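Local coordinates for protein ribosomal RNA small subunit methyltransferase E (Legionella pneumophila, PDB 5O95) that probably methylates the N3 position of a uridine in 16S ribosomal RNA, using S-adenosyl-L-methionine as methyl donor, at residues Gly92-Met97 against Val224-Thr229. Sequence-based numbering, arbitrary orientation.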
ATOM      1  N   GLY B  92      -2.629  16.807   0.257  1.00 29.46           N
ATOM      2  CA  GLY B  92      -2.588  16.091  -1.005  1.00 23.95           C
ATOM      3  C   GLY B  92      -3.753  15.118  -1.140  1.00 27.95           C
ATOM      4  O   GLY B  92      -4.857  15.344  -0.629  1.00 28.19           O
ATOM      5  N   GLU B  93      -3.488  13.992  -1.807  1.00 25.06           N
ATOM      6  CA  GLU B  93      -4.517  12.997  -2.092  1.00 27.46           C
ATOM      7  C   GLU B  93      -4.240  11.671  -1.385  1.00 23.49           C
ATOM      8  O   GLU B  93      -4.673  10.602  -1.827  1.00 22.18           O
ATOM      9  CB  GLU B  93      -4.719  12.828  -3.596  1.00 34.42           C
ATOM     10  CG  GLU B  93      -5.374  14.038  -4.250  1.00 48.67           C
ATOM     11  CD  GLU B  93      -5.921  13.732  -5.632  1.00 80.54           C
ATOM     12  OE1 GLU B  93      -5.335  12.881  -6.334  1.00 96.50           O
ATOM     13  OE2 GLU B  93      -6.945  14.336  -6.012  1.00 72.95           O
ATOM     14  N   ARG B  94      -3.554  11.734  -0.245  1.00 21.82           N
ATOM     15  CA  ARG B  94      -3.256  10.519   0.507  1.00 22.12           C
ATOM     16  C   ARG B  94      -4.530   9.837   0.991  1.00 17.57           C
ATOM     17  O   ARG B  94      -4.619   8.599   0.994  1.00 18.06           O
ATOM     18  CB  ARG B  94      -2.330  10.868   1.679  1.00 24.92           C
ATOM     19  CG  ARG B  94      -0.959  11.350   1.249  1.00 23.83           C
ATOM     20  CD  ARG B  94      -0.301  12.187   2.331  1.00 23.16           C
ATOM     21  NE  ARG B  94       1.085  12.532   2.001  1.00 26.11           N
ATOM     22  CZ  ARG B  94       1.434  13.516   1.178  1.00 57.94           C
ATOM     23  NH1 ARG B  94       2.718  13.754   0.934  1.00 45.89           N
ATOM     24  NH2 ARG B  94       0.500  14.260   0.596  1.00 31.51           N
ATOM     25  N   MET B  95      -5.552  10.620   1.360  1.00 17.62           N
ATOM     26  CA  MET B  95      -6.768   9.998   1.866  1.00 20.74           C
ATOM     27  C   MET B  95      -7.462   9.211   0.774  1.00 17.43           C
ATOM     28  O   MET B  95      -8.028   8.144   1.038  1.00 18.71           O
ATOM     29  CB  MET B  95      -7.725  11.047   2.416  1.00 19.11           C
ATOM     30  CG  MET B  95      -8.923  10.459   3.136  1.00 22.51           C
ATOM     31  SD  MET B  95      -8.483   9.527   4.624  1.00 24.10           S
ATOM     32  CE  MET B  95      -8.848  10.769   5.873  1.00 23.50           C
ATOM     33  N   GLU B  96      -7.401   9.703  -0.465  1.00 19.21           N
ATOM     34  CA  GLU B  96      -8.058   8.980  -1.555  1.00 17.95           C
ATOM     35  C   GLU B  96      -7.432   7.605  -1.731  1.00 21.56           C
ATOM     36  O   GLU B  96      -8.130   6.616  -1.975  1.00 20.85           O
ATOM     37  CB  GLU B  96      -7.960   9.804  -2.838  1.00 22.64           C
ATOM     38  CG  GLU B  96      -8.913  11.030  -2.898  1.00 22.28           C
ATOM     39  CD  GLU B  96      -8.603  12.185  -1.940  1.00 28.02           C
ATOM     40  OE1 GLU B  96      -7.485  12.284  -1.388  1.00 29.52           O
ATOM     41  OE2 GLU B  96      -9.501  13.040  -1.758  1.00 30.83           O
ATOM     42  N   MET B  97      -6.120   7.511  -1.562  1.00 17.97           N
ATOM     43  CA  MET B  97      -5.447   6.220  -1.630  1.00 16.13           C
ATOM     44  C   MET B  97      -5.880   5.324  -0.479  1.00 18.39           C
ATOM     45  O   MET B  97      -6.173   4.133  -0.685  1.00 16.61           O
ATOM     46  CB  MET B  97      -3.933   6.473  -1.602  1.00 23.04           C
ATOM     47  CG  MET B  97      -3.113   5.386  -2.231  1.00 51.87           C
ATOM     48  SD  MET B  97      -1.854   4.880  -1.076  1.00 89.33           S
ATOM     49  CE  MET B  97      -2.892   4.152   0.166  1.00 15.78           C
ATOM     50  N   VAL B 224      10.117   4.617   9.491  1.00 19.22           N
ATOM     51  CA  VAL B 224       8.962   5.509   9.571  1.00 16.93           C
ATOM     52  C   VAL B 224       8.153   5.342   8.302  1.00 19.92           C
ATOM     53  O   VAL B 224       8.662   5.564   7.196  1.00 20.34           O
ATOM     54  CB  VAL B 224       9.390   6.966   9.728  1.00 21.59           C
ATOM     55  CG1 VAL B 224       8.128   7.853   9.779  1.00 25.30           C
ATOM     56  CG2 VAL B 224      10.281   7.156  10.963  1.00 28.58           C
ATOM     57  N   LEU B 225       6.889   4.962   8.456  1.00 19.91           N
ATOM     58  CA  LEU B 225       6.023   4.777   7.314  1.00 16.82           C
ATOM     59  C   LEU B 225       5.267   6.060   7.024  1.00 17.69           C
ATOM     60  O   LEU B 225       4.843   6.762   7.941  1.00 20.64           O
ATOM     61  CB  LEU B 225       5.026   3.663   7.618  1.00 16.18           C
ATOM     62  CG  LEU B 225       5.631   2.294   7.962  1.00 18.51           C
ATOM     63  CD1 LEU B 225       4.504   1.319   8.240  1.00 19.25           C
ATOM     64  CD2 LEU B 225       6.513   1.775   6.840  1.00 19.94           C
ATOM     65  N   ARG B 226       5.125   6.377   5.745  1.00 16.07           N
ATOM     66  CA  ARG B 226       4.137   7.381   5.365  1.00 15.05           C
ATOM     67  C   ARG B 226       2.754   7.002   5.901  1.00 15.66           C
ATOM     68  O   ARG B 226       2.444   5.824   6.094  1.00 18.49           O
ATOM     69  CB  ARG B 226       4.119   7.527   3.844  1.00 15.74           C
ATOM     70  CG  ARG B 226       5.337   8.203   3.301  1.00 22.76           C
ATOM     71  CD  ARG B 226       5.308   8.248   1.780  1.00 29.33           C
ATOM     72  NE  ARG B 226       6.438   9.022   1.267  1.00 28.78           N
ATOM     73  CZ  ARG B 226       6.478  10.351   1.229  1.00 49.12           C
ATOM     74  NH1 ARG B 226       5.451  11.064   1.682  1.00 37.94           N
ATOM     75  NH2 ARG B 226       7.550  10.970   0.750  1.00 32.96           N
ATOM     76  N   THR B 227       1.915   8.011   6.160  0.61 18.38           N
ATOM     77  CA  THR B 227       0.618   7.737   6.777  0.61 18.44           C
ATOM     78  C   THR B 227      -0.226   6.792   5.932  0.61 14.83           C
ATOM     79  O   THR B 227      -0.877   5.894   6.472  0.61 13.64           O
ATOM     80  CB  THR B 227      -0.138   9.031   7.078  0.61 16.65           C
ATOM     81  OG1 THR B 227      -0.062   9.912   5.948  0.61 35.54           O
ATOM     82  CG2 THR B 227       0.458   9.698   8.307  0.61 23.69           C
ATOM     83  N   GLU B 228      -0.204   6.958   4.605  1.00 17.55           N
ATOM     84  CA  GLU B 228      -0.999   6.073   3.766  1.00 21.29           C
ATOM     85  C   GLU B 228      -0.404   4.681   3.732  1.00 20.05           C
ATOM     86  O   GLU B 228      -1.147   3.696   3.703  1.00 18.87           O
ATOM     87  CB  GLU B 228      -1.190   6.648   2.356  1.00 21.42           C
ATOM     88  CG  GLU B 228       0.016   6.598   1.433  1.00 23.16           C
ATOM     89  CD  GLU B 228       0.983   7.760   1.617  1.00 36.95           C
ATOM     90  OE1 GLU B 228       0.833   8.534   2.581  1.00 25.09           O
ATOM     91  OE2 GLU B 228       1.898   7.896   0.781  1.00 28.26           O
ATOM     92  N   THR B 229       0.926   4.569   3.789  1.00 15.29           N
ATOM     93  CA  THR B 229       1.513   3.238   3.875  1.00 11.57           C
ATOM     94  C   THR B 229       1.133   2.583   5.188  1.00 14.69           C
ATOM     95  O   THR B 229       0.819   1.388   5.225  1.00 17.49           O
ATOM     96  CB  THR B 229       3.032   3.364   3.804  1.00 16.74           C
ATOM     97  OG1 THR B 229       3.398   4.109   2.646  1.00 19.87           O
ATOM     98  CG2 THR B 229       3.664   1.960   3.709  1.00 20.09           C
TER
HETATM   99  O   HOH W   1       2.836  10.648   2.831  1.00 24.37           O
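Arg94, in the first turn of helix 94-104, lays its side chain against Glu228, in the first turn of helix 227-242. The contact is made by the aliphatic part of the arginine: CG of Arg94 is 3.6 Å from OE1 of Glu228. The charged groups stay further apart, with Arg94 NE 4.0 Å from Glu228 OE1, and the guanidinium and carboxylate planes are nearly perpendicular, at 86°. A water links Arg94, Arg226 and Glu228. It accepts a hydrogen bond from Arg94 NE at 2.7 Å and a second from Arg226 NH1. It donates one to Glu228 OE1 at 2.9 Å. It sits in plane at the edge of both guanidinium groups. Arg94 NH1 and Arg226 NH1 are 3.9 Å apart, and the shared water and nearby carboxylate probably ease this approach of like charges. NH2 of Arg94 turns back and hydrogen-bonds the carbonyl oxygen of Lys91.

Both helices belong to the SPOUT-type methyltransferase domain, with its parallel sheet. The loop entering helix 227-242 carries Leu225, which, like Thr227 in the helix's first turn, belongs to an S-adenosyl-L-methionine site. No cofactor is bound to this chain. Arg226 is the N-cap residue of that helix.

One turn after Arg94, Met97 reaches the aliphatic part of Glu228 at about a right angle. Its CG lies anti to the backbone N (chi1 -155°), and bends further along bring SD to 3.6 Å from CG of Glu228. Its CE is 3.7 Å from Glu228 CB. Met97 also packs on Met97 of the second subunit. The other carboxylate oxygen of Glu228, OE2, forms a salt bridge with Lys101 of the second subunit.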